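Local coordinates for glycerol dehydrogenase (Schizosaccharomyces pombe, PDB 1TA9), which probably catalyses the NAD-dependent, zinc-requiring oxidation of glycerol to dihydroxyacetone and takes part in the assimilation of glycerol in fission yeast, at residues Q147-V152 / H166-P171; T341-V346 / K415-Y420. All blocks are in the same frame, centred on the assembly; numbering follows the deposited sequence.

Contact 1. Residues Q147-V152 / H166-P171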
# COMPACT_ATOMS: atom_id res chain seq x y z
N GLN B 147 49.57 -28.57 18.07
CA GLN B 147 48.84 -28.55 16.81
C GLN B 147 47.87 -27.38 16.64
O GLN B 147 47.52 -27.02 15.51
CB GLN B 147 48.06 -29.85 16.64
CG GLN B 147 48.90 -31.12 16.67
CD GLN B 147 48.04 -32.36 16.58
OE1 GLN B 147 47.25 -32.65 17.48
NE2 GLN B 147 48.17 -33.10 15.49
N VAL B 148 47.44 -26.79 17.75
CA VAL B 148 46.49 -25.69 17.67
C VAL B 148 46.52 -24.84 18.94
O VAL B 148 46.84 -25.32 20.02
CB VAL B 148 45.05 -26.22 17.45
CG1 VAL B 148 44.61 -27.04 18.67
CG2 VAL B 148 44.09 -25.07 17.21
N ILE B 149 46.19 -23.56 18.78
CA ILE B 149 46.15 -22.63 19.90
C ILE B 149 44.69 -22.29 20.17
O ILE B 149 43.99 -21.81 19.28
CB ILE B 149 46.91 -21.33 19.57
CG1 ILE B 149 48.34 -21.65 19.10
CG2 ILE B 149 46.95 -20.42 20.79
CD1 ILE B 149 49.20 -22.33 20.13
N ILE B 150 44.24 -22.53 21.40
CA ILE B 150 42.86 -22.25 21.78
C ILE B 150 42.78 -21.09 22.77
O ILE B 150 43.25 -21.20 23.90
CB ILE B 150 42.20 -23.48 22.42
CG1 ILE B 150 42.38 -24.71 21.53
CG2 ILE B 150 40.72 -23.21 22.66
CD1 ILE B 150 41.82 -25.99 22.12
N GLY B 151 42.17 -19.99 22.33
CA GLY B 151 42.01 -18.83 23.19
C GLY B 151 40.61 -18.79 23.76
O GLY B 151 39.63 -18.79 23.00
N VAL B 152 40.49 -18.74 25.08
CA VAL B 152 39.18 -18.72 25.73
C VAL B 152 39.02 -17.47 26.60
O VAL B 152 39.76 -17.29 27.56
CB VAL B 152 38.98 -19.97 26.62
CG1 VAL B 152 37.53 -20.04 27.10
CG2 VAL B 152 39.36 -21.23 25.86
N HIS B 166 49.52 -17.41 14.83
CA HIS B 166 50.12 -16.90 13.61
C HIS B 166 51.63 -17.02 13.70
O HIS B 166 52.28 -17.41 12.73
CB HIS B 166 49.73 -15.43 13.40
CG HIS B 166 50.38 -14.81 12.20
ND1 HIS B 166 50.13 -15.23 10.91
CD2 HIS B 166 51.29 -13.82 12.10
CE1 HIS B 166 50.85 -14.52 10.07
NE2 HIS B 166 51.57 -13.66 10.77
N SER B 167 52.18 -16.69 14.86
CA SER B 167 53.63 -16.77 15.07
C SER B 167 54.16 -18.19 14.92
O SER B 167 55.32 -18.40 14.57
CB SER B 167 53.98 -16.22 16.44
N MET B 168 53.31 -19.18 15.19
CA MET B 168 53.72 -20.58 15.10
C MET B 168 53.19 -21.28 13.85
O MET B 168 53.36 -22.49 13.69
CB MET B 168 53.26 -21.34 16.34
CG MET B 168 53.81 -20.78 17.65
SD MET B 168 53.27 -21.70 19.10
CE MET B 168 54.41 -23.06 19.07
N ASN B 169 52.57 -20.51 12.96
CA ASN B 169 52.00 -21.04 11.73
C ASN B 169 51.02 -22.17 12.04
O ASN B 169 51.00 -23.19 11.36
CB ASN B 169 53.10 -21.57 10.80
CG ASN B 169 52.59 -21.89 9.40
OD1 ASN B 169 53.18 -22.69 8.67
ND2 ASN B 169 51.48 -21.26 9.02
N LEU B 170 50.21 -21.97 13.08
CA LEU B 170 49.23 -22.97 13.50
C LEU B 170 47.81 -22.44 13.43
O LEU B 170 47.58 -21.23 13.48
CB LEU B 170 49.50 -23.39 14.95
CG LEU B 170 50.75 -24.19 15.29
CD1 LEU B 170 50.81 -24.40 16.79
CD2 LEU B 170 50.73 -25.52 14.55
N PRO B 171 46.83 -23.35 13.32
CA PRO B 171 45.42 -22.93 13.26
C PRO B 171 45.02 -22.41 14.64
O PRO B 171 45.65 -22.75 15.64
CB PRO B 171 44.70 -24.21 12.88
CG PRO B 171 45.54 -25.27 13.54
CD PRO B 171 46.94 -24.81 13.21
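Pro-171 lies against the start of strand 148-153, its ring beside Val-148 and its carbonyl hydrogen-bonded to Ile-149. The amide of Ile-149 gives a nearly straight hydrogen bond to that oxygen (Ile-149 N to Pro-171 O 3.3 Å, 170° at the hydrogen), approaching in the carbonyl plane. Val-148 places CG2 anti to its own backbone N, which brings this methyl to 3.2 Å from Pro-171 O and 4.0 Å from Pro-171 CG; the oxygen is thus met by an amide and a methyl of consecutive residues. Pro-171 CG and CD both lie against the backbone carbonyl of Gln-147, with Pro-171 CD 3.2 Å from Gln-147 O. Leu-170 reaches the same carbonyl with CD2, while its second methyl, CD1, meets Ile-149 CD1 at 4.2 Å. Ile-149 CD1 also touches Met-168 SD (4.2 Å), so the isoleucine tip has contacts with both Leu-170 and Met-168. The side chain of Gln-147 turns elsewhere, its OE1 accepting the backbone N-H groups of Lys-92 and Ser-93. Between helix and strand, Asn-169, with positive phi, is the C-prime residue of a Schellman motif, which ends helix 155-167 and lets the chain turn back to the sheet. This is the return leg of a beta-alpha-beta crossover in the parallel sheet of the NAD-binding domain, as in the iron-containing alcohol dehydrogenase family.

Contact 2. Residues T341-V346 / K415-Y420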
# COMPACT_ATOMS: atom_id res chain seq x y z
N THR B 341 28.11 5.47 16.22
CA THR B 341 27.22 5.17 15.10
C THR B 341 26.23 6.32 14.93
O THR B 341 25.92 6.71 13.81
CB THR B 341 26.47 3.84 15.33
OG1 THR B 341 27.43 2.77 15.45
CG2 THR B 341 25.54 3.52 14.16
N LEU B 342 25.76 6.88 16.04
CA LEU B 342 24.84 8.01 15.96
C LEU B 342 25.58 9.20 15.36
O LEU B 342 25.00 9.99 14.62
CB LEU B 342 24.29 8.37 17.34
CG LEU B 342 23.30 7.38 17.97
CD1 LEU B 342 22.79 7.95 19.29
CD2 LEU B 342 22.13 7.13 17.02
N VAL B 343 26.86 9.33 15.69
CA VAL B 343 27.65 10.42 15.15
C VAL B 343 27.76 10.23 13.64
O VAL B 343 27.66 11.20 12.88
CB VAL B 343 29.07 10.48 15.77
CG1 VAL B 343 29.86 11.63 15.15
CG2 VAL B 343 28.97 10.68 17.29
N GLN B 344 27.96 8.99 13.19
CA GLN B 344 28.06 8.75 11.75
C GLN B 344 26.74 9.12 11.08
O GLN B 344 26.72 9.60 9.95
CB GLN B 344 28.40 7.29 11.42
CG GLN B 344 28.47 7.07 9.89
CD GLN B 344 29.15 5.78 9.48
OE1 GLN B 344 30.06 5.30 10.15
NE2 GLN B 344 28.73 5.24 8.33
N VAL B 345 25.63 8.90 11.79
CA VAL B 345 24.31 9.22 11.26
C VAL B 345 24.19 10.72 11.04
O VAL B 345 23.54 11.17 10.09
CB VAL B 345 23.20 8.73 12.23
CG1 VAL B 345 21.88 9.39 11.89
CG2 VAL B 345 23.07 7.22 12.12
N VAL B 346 24.82 11.50 11.92
CA VAL B 346 24.80 12.94 11.78
C VAL B 346 25.67 13.33 10.59
O VAL B 346 25.30 14.18 9.78
CB VAL B 346 25.33 13.63 13.07
CG1 VAL B 346 25.42 15.13 12.87
CG2 VAL B 346 24.39 13.31 14.23
N LYS B 415 28.60 16.71 19.38
CA LYS B 415 27.71 17.53 20.20
C LYS B 415 26.29 17.50 19.66
O LYS B 415 25.33 17.55 20.42
CB LYS B 415 28.22 18.98 20.25
CG LYS B 415 29.43 19.15 21.16
CD LYS B 415 29.91 20.60 21.24
CE LYS B 415 30.62 21.02 19.96
NZ LYS B 415 31.26 22.37 20.10
N ALA B 416 26.15 17.41 18.34
CA ALA B 416 24.83 17.36 17.73
C ALA B 416 24.08 16.11 18.21
O ALA B 416 22.91 16.18 18.55
CB ALA B 416 24.95 17.35 16.21
N VAL B 417 24.77 14.97 18.23
CA VAL B 417 24.14 13.75 18.71
C VAL B 417 23.58 13.99 20.11
O VAL B 417 22.43 13.65 20.40
CB VAL B 417 25.16 12.58 18.77
CG1 VAL B 417 24.53 11.39 19.49
CG2 VAL B 417 25.58 12.17 17.36
N ASP B 418 24.38 14.59 20.97
CA ASP B 418 23.95 14.87 22.34
C ASP B 418 22.66 15.69 22.39
O ASP B 418 21.73 15.36 23.12
CB ASP B 418 25.06 15.59 23.10
CG ASP B 418 24.72 15.80 24.56
OD1 ASP B 418 24.52 14.80 25.28
OD2 ASP B 418 24.64 16.97 24.98
N SER B 419 22.60 16.77 21.61
CA SER B 419 21.41 17.60 21.59
C SER B 419 20.20 16.88 20.99
O SER B 419 19.08 17.01 21.48
CB SER B 419 21.67 18.89 20.80
OG SER B 419 22.63 19.70 21.45
N TYR B 420 20.43 16.12 19.91
CA TYR B 420 19.35 15.38 19.26
C TYR B 420 18.75 14.36 20.24
O TYR B 420 17.53 14.24 20.38
CB TYR B 420 19.87 14.62 18.03
CG TYR B 420 20.28 15.45 16.83
CD1 TYR B 420 20.32 16.85 16.88
CD2 TYR B 420 20.67 14.83 15.64
CE1 TYR B 420 20.75 17.60 15.76
CE2 TYR B 420 21.09 15.56 14.53
CZ TYR B 420 21.13 16.94 14.59
OH TYR B 420 21.57 17.65 13.49
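Helices 341-346 and 415-420 cross at 100° with their axes 9.1 Å apart, and Val-343 and Val-417 have the nearest CA atoms. Val-417 is directed toward 341-346 and divides its two methyls. With CG1 anti to the backbone N (chi1 170°), that branch meets Leu-342 CB at 3.7 Å and also reaches the leucine's CD1, the two side chains crossing at about a right angle. CG2 is pressed onto the helix backbone, 3.5 Å from Val-343 CA, and touches Val-343 CG2 as well as Val-346 CG2 (3.5 Å). About one turn further along the helix, Val-346 spreads its own methyls: CG1 against Ala-416 CB (4.0 Å), CG2 slanting toward Tyr-420 CE2 (4.0 Å). An alanine in place of Val-417 would remove both branches and is likely to leave a gap between Leu-342, Val-343 and Val-346. The tyrosine ring also packs edge-to-face with Phe-355, and its hydroxyl has a weak hydrogen bond to Ser-281 of the second subunit. Every touching residue is buried and the side-chain groups that meet are apolar, which implies that the crossing rests on shape and hydrophobic burial, while polar groups of helix 407-428 such as Asp-418 find partners elsewhere, including Arg-284 of the second subunit.

The chain completes contact 1 before it opens contact 2, and the two lie on opposite sides of its centre, with their own centres about 41 Å apart and nearest atoms about 26 Å apart. They share no helix or strand. Contact 1 belongs to the six-stranded parallel sheet, within one beta-alpha-beta unit, and the side chain of Ile-149 is about 8 Å from that of Thr-157, which probably binds NAD(+). Contact 2 joins helices 333-347 and 407-428 in the helical part that follows; helix 333-347 begins with the zinc ligand His-333. Here the second subunit packs nearby, whereas no other chain touches contact 1. The two contacts thus belong to different parts of the chain, the coenzyme-binding fold and the helical part that carries the zinc ligands.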